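Local coordinates for protein alkylpurine DNA glycosylase AlkC (Pseudomonas fluorescens, PDB 5VHV) that removes alkylated purine bases from DNA as a repair glycosylase that does not need to flip the damaged base out of the helix, at residues Leu72-Ala76 against Phe87-Tyr91; Tyr65-Leu69 against Asp99-Ser103; Lys108-Thr112 against Asp141-Val146; Val193-Asn198 against Ile225-Arg231. All coordinates share one frame; numbering follows the deposited sequence.

Interaction 1: Leu72-Ala76 against Phe87-Tyr91; sequences LYALA and FLPHY
Leu-72 and Leu-88 bring their backbones to within 7.0 Å, measured CA to CA, where the last turn of helix 65-75 packs against the first turn of helix 87-95. The two helices follow one another in the chain, joined by a connection without helix or strand; they belong to the stacked helices of the HEAT-like fold of this glycosylase family. No hydrogen bond passes between the segments; their meeting faces are aliphatic and aromatic, as suits a place shut off from water.

Leucine suits the place of Leu-72 because its two methyls can address two partners. CG lies anti to the carbonyl carbon (chi1 -62°), which sends CD1 over one face of the Tyr-91 ring, 3.9 Å from the centroid and 19° off the ring normal, a CH-pi contact. The other methyl, CD2, and the CB of Leu-72 lie against Leu-88 CD2, with CB 3.9 Å from that methyl. Leu-88 is forked likewise: its second branch, CD1, reaches Ala-76 CB at 3.8 Å, a place where the short alanine side chain lets the leucine come close to the backbone. Helix 100-110 adds Phe-110, which touches both Leu-72 and Leu-88, while Ile-17 and Met-21 of helix 11-24 close on Phe-87 and Leu-75 respectively.

Phe-87 takes its place edge-on. Its CG sits between the backbone N and the carbonyl carbon (chi1 75°), and the far end of the ring swings towards Leu-75, whose CD2 lies near the ring plane, 3.8 Å from Phe-87 CZ.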
loop_
_atom_site.group_PDB
_atom_site.type_symbol
_atom_site.label_atom_id
_atom_site.label_comp_id
_atom_site.label_asym_id
_atom_site.label_seq_id
_atom_site.Cartn_x
_atom_site.Cartn_y
_atom_site.Cartn_z
ATOM N N LEU A 72 -23.108 -18.385 2.672
ATOM C CA LEU A 72 -21.762 -17.854 2.515
ATOM C C LEU A 72 -21.066 -17.670 3.867
ATOM O O LEU A 72 -19.836 -17.814 3.956
ATOM C CB LEU A 72 -21.829 -16.548 1.734
ATOM C CG LEU A 72 -22.383 -16.660 0.288
ATOM C CD1 LEU A 72 -22.386 -15.281 -0.355
ATOM C CD2 LEU A 72 -21.577 -17.631 -0.578
ATOM N N TYR A 73 -21.822 -17.363 4.928
ATOM C CA TYR A 73 -21.241 -17.386 6.266
ATOM C C TYR A 73 -20.654 -18.758 6.579
ATOM O O TYR A 73 -19.565 -18.856 7.159
ATOM C CB TYR A 73 -22.284 -17.029 7.323
ATOM C CG TYR A 73 -22.432 -15.562 7.682
ATOM C CD1 TYR A 73 -22.669 -14.596 6.708
ATOM C CD2 TYR A 73 -22.353 -15.145 9.015
ATOM C CE1 TYR A 73 -22.832 -13.256 7.049
ATOM C CE2 TYR A 73 -22.517 -13.813 9.375
ATOM C CZ TYR A 73 -22.754 -12.868 8.390
ATOM O OH TYR A 73 -22.922 -11.541 8.746
ATOM N N ALA A 74 -21.374 -19.835 6.230
ATOM C CA ALA A 74 -20.858 -21.174 6.495
ATOM C C ALA A 74 -19.715 -21.529 5.563
ATOM O O ALA A 74 -18.813 -22.285 5.950
ATOM C CB ALA A 74 -21.965 -22.214 6.370
ATOM N N LEU A 75 -19.720 -20.974 4.347
ATOM C CA LEU A 75 -18.668 -21.276 3.388
ATOM C C LEU A 75 -17.331 -20.671 3.818
ATOM O O LEU A 75 -16.275 -21.275 3.591
ATOM C CB LEU A 75 -19.065 -20.753 2.006
ATOM C CG LEU A 75 -18.094 -21.090 0.874
ATOM C CD1 LEU A 75 -18.090 -22.565 0.570
ATOM C CD2 LEU A 75 -18.406 -20.245 -0.374
ATOM N N ALA A 76 -17.355 -19.507 4.462
ATOM C CA ALA A 76 -16.114 -18.766 4.692
ATOM C C ALA A 76 -15.032 -19.588 5.379
ATOM O O ALA A 76 -13.913 -19.645 4.849
ATOM C CB ALA A 76 -16.430 -17.482 5.466
ATOM N N PHE A 87 -14.027 -12.985 -2.779
ATOM C CA PHE A 87 -15.301 -12.978 -3.492
ATOM C C PHE A 87 -16.486 -12.886 -2.544
ATOM O O PHE A 87 -17.566 -12.458 -2.963
ATOM C CB PHE A 87 -15.442 -14.179 -4.437
ATOM C CG PHE A 87 -15.742 -15.508 -3.766
ATOM C CD1 PHE A 87 -17.028 -15.816 -3.345
ATOM C CD2 PHE A 87 -14.750 -16.461 -3.630
ATOM C CE1 PHE A 87 -17.306 -17.038 -2.742
ATOM C CE2 PHE A 87 -15.009 -17.686 -3.046
ATOM C CZ PHE A 87 -16.300 -17.986 -2.595
ATOM N N LEU A 88 -16.299 -13.196 -1.261
ATOM C CA LEU A 88 -17.420 -13.098 -0.330
ATOM C C LEU A 88 -17.804 -11.646 -0.084
ATOM O O LEU A 88 -18.973 -11.294 -0.287
ATOM C CB LEU A 88 -17.084 -13.842 0.968
ATOM C CG LEU A 88 -16.830 -15.331 0.769
ATOM C CD1 LEU A 88 -16.119 -15.883 2.009
ATOM C CD2 LEU A 88 -18.152 -16.026 0.508
ATOM N N PRO A 89 -16.905 -10.758 0.330
ATOM C CA PRO A 89 -17.292 -9.336 0.378
ATOM C C PRO A 89 -17.731 -8.790 -0.967
ATOM O O PRO A 89 -18.630 -7.939 -1.023
ATOM C CB PRO A 89 -16.023 -8.636 0.909
ATOM C CG PRO A 89 -14.960 -9.653 0.884
ATOM C CD PRO A 89 -15.563 -10.995 0.901
ATOM N N HIS A 90 -17.165 -9.283 -2.069
ATOM C CA HIS A 90 -17.613 -8.818 -3.372
ATOM C C HIS A 90 -19.092 -9.118 -3.591
ATOM O O HIS A 90 -19.829 -8.281 -4.128
ATOM C CB HIS A 90 -16.796 -9.445 -4.496
ATOM C CG HIS A 90 -17.113 -8.864 -5.837
ATOM N ND1 HIS A 90 -16.645 -7.631 -6.249
ATOM C CD2 HIS A 90 -17.913 -9.315 -6.833
ATOM C CE1 HIS A 90 -17.125 -7.367 -7.458
ATOM N NE2 HIS A 90 -17.892 -8.378 -7.833
ATOM N N TYR A 91 -19.537 -10.311 -3.182
ATOM C CA TYR A 91 -20.947 -10.659 -3.309
ATOM C C TYR A 91 -21.812 -9.660 -2.542
ATOM O O TYR A 91 -22.851 -9.209 -3.031
ATOM C CB TYR A 91 -21.149 -12.104 -2.815
ATOM C CG TYR A 91 -22.570 -12.586 -2.951
ATOM C CD1 TYR A 91 -23.512 -12.211 -2.023
ATOM C CD2 TYR A 91 -22.970 -13.416 -4.008
ATOM C CE1 TYR A 91 -24.815 -12.598 -2.135
ATOM C CE2 TYR A 91 -24.287 -13.810 -4.126
ATOM C CZ TYR A 91 -25.198 -13.399 -3.178
ATOM O OH TYR A 91 -26.525 -13.752 -3.260
#

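Interaction 2: Tyr65-Leu69 against Asp99-Ser103; sequences YPQTL and DFKRS
Arg-102 lays its guanidinium flat against Pro-66, and the proline CB sits over the centre of the group, 3.7 Å from Arg-102 CZ. A proline ring is apt here: rigid and apolar, it covers the face of the delocalised cation. The arginine chain leaves with CG anti to the backbone N (chi1 -164°) and bends at chi3 (-62°); the bend turns NE back to its own helix start, where it donates to Asp-99 OD2 at 2.9 Å in a salt bridge. That oxygen is met on its syn side but 34° out of the carboxylate plane, and it lies almost in the guanidinium plane, so edge and face have separate partners. Before the bend, Arg-102 CD rests on Leu-69 CD1 at 3.7 Å.

The contact joins the first turns of helices 65-75 and 100-110 in the HEAT-like array, with helix 87-95 lying between them in sequence and touching Tyr-65 and Ser-103 through Val-92.

Tyr-65 reaches across to helix 100-110 with its long flat side chain. Asp-99 OD2 lies at the ring edge, 3.8 Å from CD2 of the tyrosine, and beyond it Tyr-65 OH donates to Ser-103 OG at 2.7 Å. The short serine side chain keeps OG close to its own backbone, where it is also hydrogen-bonded to Gly-96 O. Water 1 donates to Pro-66 O at 2.6 Å and weakly accepts from Arg-102 NH1.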
loop_
_atom_site.group_PDB
_atom_site.type_symbol
_atom_site.label_atom_id
_atom_site.label_comp_id
_atom_site.label_asym_id
_atom_site.label_seq_id
_atom_site.Cartn_x
_atom_site.Cartn_y
_atom_site.Cartn_z
ATOM N N TYR A 65 -31.299 -12.966 -1.073
ATOM C CA TYR A 65 -30.028 -12.452 -0.566
ATOM C C TYR A 65 -29.762 -12.885 0.872
ATOM O O TYR A 65 -28.679 -13.439 1.141
ATOM C CB TYR A 65 -29.996 -10.929 -0.744
ATOM C CG TYR A 65 -28.762 -10.271 -0.202
ATOM C CD1 TYR A 65 -27.546 -10.442 -0.826
ATOM C CD2 TYR A 65 -28.807 -9.472 0.936
ATOM C CE1 TYR A 65 -26.400 -9.835 -0.333
ATOM C CE2 TYR A 65 -27.679 -8.867 1.431
ATOM C CZ TYR A 65 -26.475 -9.039 0.798
ATOM O OH TYR A 65 -25.320 -8.446 1.285
ATOM N N PRO A 66 -30.666 -12.682 1.833
ATOM C CA PRO A 66 -30.375 -13.174 3.192
ATOM C C PRO A 66 -30.109 -14.668 3.250
ATOM O O PRO A 66 -29.213 -15.105 3.982
ATOM C CB PRO A 66 -31.635 -12.794 3.982
ATOM C CG PRO A 66 -32.281 -11.691 3.192
ATOM C CD PRO A 66 -31.977 -12.002 1.755
ATOM N N GLN A 67 -30.865 -15.469 2.498
ATOM C CA GLN A 67 -30.649 -16.914 2.499
ATOM C C GLN A 67 -29.289 -17.273 1.919
ATOM O O GLN A 67 -28.587 -18.151 2.444
ATOM C CB GLN A 67 -31.752 -17.615 1.702
ATOM C CG GLN A 67 -33.151 -17.520 2.296
ATOM C CD GLN A 67 -34.228 -18.035 1.335
ATOM O OE1 GLN A 67 -34.139 -17.867 0.109
ATOM N NE2 GLN A 67 -35.243 -18.673 1.892
ATOM N N THR A 68 -28.891 -16.609 0.838
ATOM C CA THR A 68 -27.570 -16.872 0.279
ATOM C C THR A 68 -26.479 -16.456 1.263
ATOM O O THR A 68 -25.479 -17.165 1.423
ATOM C CB THR A 68 -27.403 -16.163 -1.076
ATOM O OG1 THR A 68 -28.422 -16.618 -1.984
ATOM C CG2 THR A 68 -26.044 -16.469 -1.678
ATOM N N LEU A 69 -26.657 -15.320 1.949
ATOM C CA LEU A 69 -25.650 -14.895 2.923
ATOM C C LEU A 69 -25.454 -15.953 4.003
ATOM O O LEU A 69 -24.323 -16.216 4.428
ATOM C CB LEU A 69 -26.039 -13.558 3.560
ATOM C CG LEU A 69 -25.765 -12.263 2.803
ATOM C CD1 LEU A 69 -26.078 -11.108 3.742
ATOM C CD2 LEU A 69 -24.331 -12.170 2.283
ATOM N N ASP A 99 -29.902 -3.691 1.363
ATOM C CA ASP A 99 -30.041 -4.377 2.637
ATOM C C ASP A 99 -28.789 -3.964 3.430
ATOM O O ASP A 99 -27.893 -4.762 3.741
ATOM C CB ASP A 99 -30.163 -5.893 2.443
ATOM C CG ASP A 99 -30.817 -6.587 3.615
ATOM O OD1 ASP A 99 -31.135 -5.913 4.618
ATOM O OD2 ASP A 99 -31.000 -7.822 3.543
ATOM N N PHE A 100 -28.723 -2.662 3.731
ATOM C CA PHE A 100 -27.491 -2.041 4.223
ATOM C C PHE A 100 -27.021 -2.662 5.531
ATOM O O PHE A 100 -25.855 -3.052 5.662
ATOM C CB PHE A 100 -27.702 -0.537 4.390
ATOM C CG PHE A 100 -26.482 0.192 4.859
ATOM C CD1 PHE A 100 -25.509 0.571 3.961
ATOM C CD2 PHE A 100 -26.293 0.483 6.206
ATOM C CE1 PHE A 100 -24.380 1.237 4.390
ATOM C CE2 PHE A 100 -25.140 1.137 6.625
ATOM C CZ PHE A 100 -24.203 1.508 5.716
ATOM N N LYS A 101 -27.903 -2.747 6.528
ATOM C CA LYS A 101 -27.424 -3.169 7.836
ATOM C C LYS A 101 -26.951 -4.613 7.796
ATOM O O LYS A 101 -25.903 -4.952 8.362
ATOM C CB LYS A 101 -28.519 -2.951 8.877
ATOM C CG LYS A 101 -28.596 -1.479 9.237
ATOM C CD LYS A 101 -29.834 -1.089 9.988
ATOM C CE LYS A 101 -29.794 0.403 10.272
ATOM N NZ LYS A 101 -31.115 0.920 10.671
ATOM N N ARG A 102 -27.678 -5.463 7.078
ATOM C CA ARG A 102 -27.245 -6.848 6.954
ATOM C C ARG A 102 -25.916 -6.930 6.221
ATOM O O ARG A 102 -25.054 -7.742 6.578
ATOM C CB ARG A 102 -28.310 -7.658 6.220
ATOM C CG ARG A 102 -28.145 -9.146 6.360
ATOM C CD ARG A 102 -29.099 -9.893 5.436
ATOM N NE ARG A 102 -30.501 -9.622 5.738
ATOM C CZ ARG A 102 -31.214 -10.263 6.655
ATOM N NH1 ARG A 102 -30.656 -11.218 7.395
ATOM N NH2 ARG A 102 -32.491 -9.946 6.827
ATOM N N SER A 103 -25.743 -6.109 5.177
ATOM C CA SER A 103 -24.505 -6.113 4.408
ATOM C C SER A 103 -23.323 -5.638 5.246
ATOM O O SER A 103 -22.232 -6.219 5.176
ATOM C CB SER A 103 -24.667 -5.258 3.157
ATOM O OG SER A 103 -25.573 -5.898 2.255
HETATM O O HOH W 1 -28.825 -13.736 6.166
#

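Interaction 3: Lys108-Thr112 against Asp141-Val146; sequences KYFTT and DDNEHV
An Asx turn leading into an N-capped helix start carries this contact: Asp-141 and Val-146 receive Lys-108 from the end of helix 100-110, and His-145 lies beside Thr-112, their CA atoms 5.7 Å apart. Asp-141 has two tasks. Its OD2 accepts from the backbone N of Asn-143 at 2.9 Å, forming the turn, while OD1 takes a hydrogen bond from Lys-108 NZ at 3.0 Å, met on the syn side and 22° out of the carboxylate plane, within a salt bridge. The lysine reaches this far because its chain runs fully extended from a CG set anti to the backbone N (chi1 -179°). On the way its CG passes Val-146 CG2 at 3.9 Å, so the aliphatic stem packs while the charge is paired beyond it by Asp-141. With an alanine at this aspartate's position, the ammonium of Lys-108 would probably lose its charged mate and the Asx turn its side-chain acceptor.

Thr-112 points its methyl, CG2, at Asn-143 ND2 (3.7 Å) and His-145 CB, with its CA over one face of the imidazole. Thr-111 OG1 bonds to the backbone N of Ala-116, and water 2 links it to His-145 O, lying 2.7 Å from each oxygen. Asn-143, whose short amide is well suited to capping, accepts from His-145 N through OD1 at 2.7 Å, the side-chain capping bond at the N-cap of helix 144-152, directly after the Asx turn of Asp-141.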
loop_
_atom_site.group_PDB
_atom_site.type_symbol
_atom_site.label_atom_id
_atom_site.label_comp_id
_atom_site.label_asym_id
_atom_site.label_seq_id
_atom_site.Cartn_x
_atom_site.Cartn_y
_atom_site.Cartn_z
ATOM N N LYS A 108 -18.304 -7.119 8.095
ATOM C CA LYS A 108 -17.532 -7.187 9.331
ATOM C C LYS A 108 -17.143 -8.628 9.635
ATOM O O LYS A 108 -16.046 -8.900 10.142
ATOM C CB LYS A 108 -18.342 -6.610 10.487
ATOM C CG LYS A 108 -17.606 -6.610 11.814
ATOM C CD LYS A 108 -18.525 -6.214 12.972
ATOM C CE LYS A 108 -17.772 -6.346 14.280
ATOM N NZ LYS A 108 -18.574 -5.896 15.457
ATOM N N TYR A 109 -18.041 -9.560 9.340
ATOM C CA TYR A 109 -17.757 -10.982 9.523
ATOM C C TYR A 109 -16.735 -11.482 8.502
ATOM O O TYR A 109 -15.746 -12.134 8.862
ATOM C CB TYR A 109 -19.056 -11.770 9.403
ATOM C CG TYR A 109 -18.873 -13.273 9.362
ATOM C CD1 TYR A 109 -18.669 -13.993 10.524
ATOM C CD2 TYR A 109 -18.899 -13.962 8.153
ATOM C CE1 TYR A 109 -18.516 -15.389 10.495
ATOM C CE2 TYR A 109 -18.744 -15.344 8.112
ATOM C CZ TYR A 109 -18.572 -16.045 9.285
ATOM O OH TYR A 109 -18.403 -17.423 9.247
ATOM N N PHE A 110 -16.970 -11.209 7.219
ATOM C CA PHE A 110 -16.092 -11.727 6.160
ATOM C C PHE A 110 -14.678 -11.147 6.206
ATOM O O PHE A 110 -13.731 -11.804 5.750
ATOM C CB PHE A 110 -16.691 -11.445 4.777
ATOM C CG PHE A 110 -17.903 -12.288 4.421
ATOM C CD1 PHE A 110 -17.962 -13.643 4.729
ATOM C CD2 PHE A 110 -18.964 -11.715 3.729
ATOM C CE1 PHE A 110 -19.082 -14.398 4.382
ATOM C CE2 PHE A 110 -20.082 -12.472 3.356
ATOM C CZ PHE A 110 -20.148 -13.804 3.695
ATOM N N THR A 111 -14.503 -9.922 6.716
ATOM C CA THR A 111 -13.205 -9.270 6.589
ATOM C C THR A 111 -12.110 -10.019 7.356
ATOM O O THR A 111 -10.934 -9.932 6.974
ATOM C CB THR A 111 -13.294 -7.798 7.034
ATOM O OG1 THR A 111 -12.232 -7.049 6.426
ATOM C CG2 THR A 111 -13.217 -7.640 8.544
ATOM N N THR A 112 -12.464 -10.787 8.394
ATOM C CA THR A 112 -11.450 -11.582 9.086
ATOM C C THR A 112 -10.943 -12.759 8.250
ATOM O O THR A 112 -9.823 -13.236 8.470
ATOM C CB THR A 112 -11.999 -12.097 10.424
ATOM O OG1 THR A 112 -13.055 -13.042 10.200
ATOM C CG2 THR A 112 -12.544 -10.949 11.272
ATOM N N ASP A 141 -13.536 -1.209 17.328
ATOM C CA ASP A 141 -13.831 -2.621 17.546
ATOM C C ASP A 141 -12.692 -3.318 18.286
ATOM O O ASP A 141 -11.525 -2.939 18.164
ATOM C CB ASP A 141 -14.045 -3.314 16.200
ATOM C CG ASP A 141 -14.825 -4.600 16.323
ATOM O OD1 ASP A 141 -16.063 -4.504 16.373
ATOM O OD2 ASP A 141 -14.218 -5.701 16.379
ATOM N N ASP A 142 -13.040 -4.386 19.019
ATOM C CA ASP A 142 -12.026 -5.194 19.699
ATOM C C ASP A 142 -11.120 -5.939 18.719
ATOM O O ASP A 142 -9.993 -6.301 19.080
ATOM C CB ASP A 142 -12.694 -6.223 20.614
ATOM C CG ASP A 142 -13.415 -5.598 21.785
ATOM O OD1 ASP A 142 -13.040 -4.482 22.186
ATOM O OD2 ASP A 142 -14.347 -6.239 22.310
ATOM N N ASN A 143 -11.613 -6.235 17.517
ATOM C CA ASN A 143 -10.906 -7.093 16.571
ATOM C C ASN A 143 -9.995 -6.257 15.675
ATOM O O ASN A 143 -10.455 -5.334 15.000
ATOM C CB ASN A 143 -11.907 -7.887 15.740
ATOM C CG ASN A 143 -11.233 -8.934 14.837
ATOM O OD1 ASN A 143 -10.179 -8.690 14.259
ATOM N ND2 ASN A 143 -11.822 -10.114 14.765
ATOM N N GLU A 144 -8.704 -6.588 15.670
ATOM C CA GLU A 144 -7.754 -5.808 14.883
ATOM C C GLU A 144 -8.078 -5.850 13.393
ATOM O O GLU A 144 -7.800 -4.876 12.687
ATOM C CB GLU A 144 -6.323 -6.291 15.130
ATOM C CG GLU A 144 -5.985 -7.638 14.549
ATOM C CD GLU A 144 -4.545 -8.029 14.842
ATOM O OE1 GLU A 144 -4.330 -9.066 15.482
ATOM O OE2 GLU A 144 -3.618 -7.288 14.451
ATOM N N HIS A 145 -8.664 -6.951 12.889
ATOM C CA HIS A 145 -9.054 -6.987 11.477
ATOM C C HIS A 145 -10.132 -5.969 11.165
ATOM O O HIS A 145 -10.145 -5.384 10.070
ATOM C CB HIS A 145 -9.562 -8.373 11.081
ATOM C CG HIS A 145 -8.517 -9.426 11.152
ATOM N ND1 HIS A 145 -7.644 -9.664 10.114
ATOM C CD2 HIS A 145 -8.201 -10.308 12.127
ATOM C CE1 HIS A 145 -6.826 -10.644 10.451
ATOM N NE2 HIS A 145 -7.134 -11.045 11.672
ATOM N N VAL A 146 -11.030 -5.734 12.115
ATOM C CA VAL A 146 -12.115 -4.791 11.886
ATOM C C VAL A 146 -11.602 -3.354 11.976
ATOM O O VAL A 146 -11.973 -2.496 11.170
ATOM C CB VAL A 146 -13.251 -5.097 12.885
ATOM C CG1 VAL A 146 -14.400 -4.071 12.794
ATOM C CG2 VAL A 146 -13.768 -6.533 12.650
HETATM O O HOH W 2 -9.842 -6.565 7.636
HETATM O O HOH W 3 -7.967 -8.569 7.554
#

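Interaction 4: Val193-Asn198 against Ile225-Arg231; sequences VANHLN and IARHALR
Ala-194 and Ala-229 let helices 187-201 and 220-229 pack closely, with CA atoms 4.2 Å apart and local axes 7.9 Å apart, crossing at -37°, within the HEAT-like superhelix. Having only methyls, the alanines admit a CA-H...O contact from Ala-229 CA to Ala-194 O, while Leu-197 CB touches Ala-229 CB.

Past the end of helix 220-229, Arg-231 supplies the donors. Its NH1 serves two acceptors: Asn-195 OD1 at 2.9 Å, in the plane of the amide carbonyl though tilted from the guanidinium plane, and His-228 O at 3.0 Å, a straighter bond (160°) that comes in above the carbonyl plane. NH2 adds only a weak bond to the same OD1. The amide of Asn-198 stacks on the guanidinium, planes 28° apart, ND2 over its centre; this nitrogen is hydrogen-bonded to a DNA phosphate. Asn-195 and Arg-231 themselves pack on a modified base of the DNA. Were Arg-231 a leucine, Asn-195 OD1 would probably lose its guanidinium donors, His-228 O its strong side-chain bond, and the Asn-198 amide its stacking partner. Asn-198 OD1 is bonded to Ser-232 OG and accepts at 3.0 Å from water 4, which also donates to Ala-229 O at 2.8 Å.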
loop_
_atom_site.group_PDB
_atom_site.type_symbol
_atom_site.label_atom_id
_atom_site.label_comp_id
_atom_site.label_asym_id
_atom_site.label_seq_id
_atom_site.Cartn_x
_atom_site.Cartn_y
_atom_site.Cartn_z
ATOM N N VAL A 193 -2.857 2.774 9.059
ATOM C CA VAL A 193 -2.942 4.190 9.401
ATOM C C VAL A 193 -1.847 4.956 8.669
ATOM O O VAL A 193 -2.076 6.033 8.094
ATOM C CB VAL A 193 -2.843 4.393 10.928
ATOM C CG1 VAL A 193 -2.859 5.889 11.278
ATOM C CG2 VAL A 193 -3.973 3.683 11.641
ATOM N N ALA A 194 -0.637 4.409 8.688
ATOM C CA ALA A 194 0.494 5.074 8.052
ATOM C C ALA A 194 0.265 5.198 6.559
ATOM O O ALA A 194 0.568 6.237 5.965
ATOM C CB ALA A 194 1.797 4.318 8.326
ATOM N N ASN A 195 -0.251 4.141 5.931
ATOM C CA ASN A 195 -0.462 4.184 4.486
ATOM C C ASN A 195 -1.598 5.130 4.102
ATOM O O ASN A 195 -1.527 5.804 3.066
ATOM C CB ASN A 195 -0.700 2.773 3.951
ATOM C CG ASN A 195 0.582 1.932 3.975
ATOM O OD1 ASN A 195 1.718 2.463 3.920
ATOM N ND2 ASN A 195 0.419 0.630 4.076
ATOM N N HIS A 196 -2.667 5.169 4.896
ATOM C CA HIS A 196 -3.735 6.145 4.674
ATOM C C HIS A 196 -3.183 7.570 4.776
ATOM O O HIS A 196 -3.420 8.408 3.902
ATOM C CB HIS A 196 -4.857 5.871 5.681
ATOM C CG HIS A 196 -6.121 6.647 5.466
ATOM N ND1 HIS A 196 -7.365 6.083 5.665
ATOM C CD2 HIS A 196 -6.348 7.942 5.144
ATOM C CE1 HIS A 196 -8.299 6.995 5.471
ATOM N NE2 HIS A 196 -7.711 8.127 5.133
ATOM N N LEU A 197 -2.384 7.845 5.805
ATOM C CA LEU A 197 -1.794 9.175 5.930
ATOM C C LEU A 197 -0.856 9.500 4.764
ATOM O O LEU A 197 -0.883 10.615 4.241
ATOM C CB LEU A 197 -1.062 9.288 7.267
ATOM C CG LEU A 197 -1.991 9.411 8.480
ATOM C CD1 LEU A 197 -1.204 9.136 9.754
ATOM C CD2 LEU A 197 -2.636 10.770 8.550
ATOM N N ASN A 198 -0.016 8.551 4.346
ATOM C CA ASN A 198 0.827 8.781 3.174
ATOM C C ASN A 198 -0.018 9.106 1.939
ATOM O O ASN A 198 0.317 10.019 1.176
ATOM C CB ASN A 198 1.732 7.561 2.949
ATOM C CG ASN A 198 2.648 7.723 1.770
ATOM O OD1 ASN A 198 3.443 8.662 1.710
ATOM N ND2 ASN A 198 2.571 6.793 0.839
ATOM N N ILE A 225 4.268 5.035 13.108
ATOM C CA ILE A 225 3.265 5.492 12.147
ATOM C C ILE A 225 3.723 6.784 11.490
ATOM O O ILE A 225 3.609 6.954 10.270
ATOM C CB ILE A 225 1.894 5.667 12.834
ATOM C CG1 ILE A 225 1.323 4.299 13.253
ATOM C CG2 ILE A 225 0.923 6.374 11.911
ATOM C CD1 ILE A 225 0.005 4.383 14.012
ATOM N N ALA A 226 4.248 7.718 12.290
ATOM C CA ALA A 226 4.681 8.997 11.742
ATOM C C ALA A 226 5.759 8.811 10.685
ATOM O O ALA A 226 5.697 9.422 9.611
ATOM C CB ALA A 226 5.183 9.906 12.859
ATOM N N ARG A 227 6.764 7.979 10.970
ATOM C CA ARG A 227 7.852 7.815 10.012
ATOM C C ARG A 227 7.348 7.239 8.691
ATOM O O ARG A 227 7.806 7.642 7.619
ATOM C CB ARG A 227 8.964 6.926 10.576
ATOM C CG ARG A 227 10.104 6.738 9.544
ATOM C CD ARG A 227 11.396 6.165 10.114
ATOM N NE ARG A 227 11.980 6.980 11.181
ATOM C CZ ARG A 227 12.893 7.940 11.016
ATOM N NH1 ARG A 227 13.359 8.265 9.816
ATOM N NH2 ARG A 227 13.345 8.588 12.075
ATOM N N HIS A 228 6.422 6.282 8.744
ATOM C CA HIS A 228 5.953 5.664 7.511
ATOM C C HIS A 228 4.866 6.483 6.825
ATOM O O HIS A 228 4.767 6.445 5.601
ATOM C CB HIS A 228 5.527 4.235 7.826
ATOM C CG HIS A 228 6.696 3.391 8.208
ATOM N ND1 HIS A 228 7.433 2.683 7.283
ATOM C CD2 HIS A 228 7.326 3.231 9.396
ATOM C CE1 HIS A 228 8.434 2.073 7.896
ATOM N NE2 HIS A 228 8.396 2.396 9.177
ATOM N N ALA A 229 4.102 7.262 7.588
ATOM C CA ALA A 229 3.140 8.196 7.017
ATOM C C ALA A 229 3.846 9.265 6.201
ATOM O O ALA A 229 3.347 9.698 5.158
ATOM C CB ALA A 229 2.344 8.863 8.143
ATOM N N LEU A 230 4.988 9.734 6.699
ATOM C CA LEU A 230 5.710 10.852 6.121
ATOM C C LEU A 230 6.752 10.415 5.104
ATOM O O LEU A 230 7.513 11.256 4.616
ATOM C CB LEU A 230 6.390 11.655 7.226
ATOM C CG LEU A 230 5.456 12.398 8.197
ATOM C CD1 LEU A 230 6.204 12.940 9.404
ATOM C CD2 LEU A 230 4.733 13.513 7.465
ATOM N N ARG A 231 6.767 9.140 4.730
ATOM C CA ARG A 231 7.889 8.622 3.943
ATOM C C ARG A 231 8.032 9.316 2.596
ATOM O O ARG A 231 9.161 9.485 2.115
ATOM C CB ARG A 231 7.741 7.118 3.764
ATOM C CG ARG A 231 6.563 6.651 2.876
ATOM C CD ARG A 231 6.460 5.151 3.026
ATOM N NE ARG A 231 5.529 4.480 2.135
ATOM C CZ ARG A 231 4.273 4.166 2.435
ATOM N NH1 ARG A 231 3.739 4.529 3.583
ATOM N NH2 ARG A 231 3.558 3.457 1.576
HETATM O O HOH W 4 4.521 11.161 3.035
#

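Overall arrangement
Interactions 1, 2 and 3 form one block on helices 65-75, 87-95, 100-110 and 144-152, interaction 1 touching both of the others. Interactions 1 and 2, centres 11 Å apart, share helix 65-75, and interaction 1 is nested within the loop that interaction 2 closes. Helix 100-110 then carries interaction 2 at its start and interaction 3 at its end; interaction 3 meets interaction 1 through Tyr-73 O and Tyr-109 OH. Interaction 4 comes last along the chain, its centre 22 Å from that of interaction 3, without touching it. Nearest atoms are about 21 Å from the bound DNA at interaction 2 but about 3 Å at interaction 4, consistent with a helical array that binds DNA.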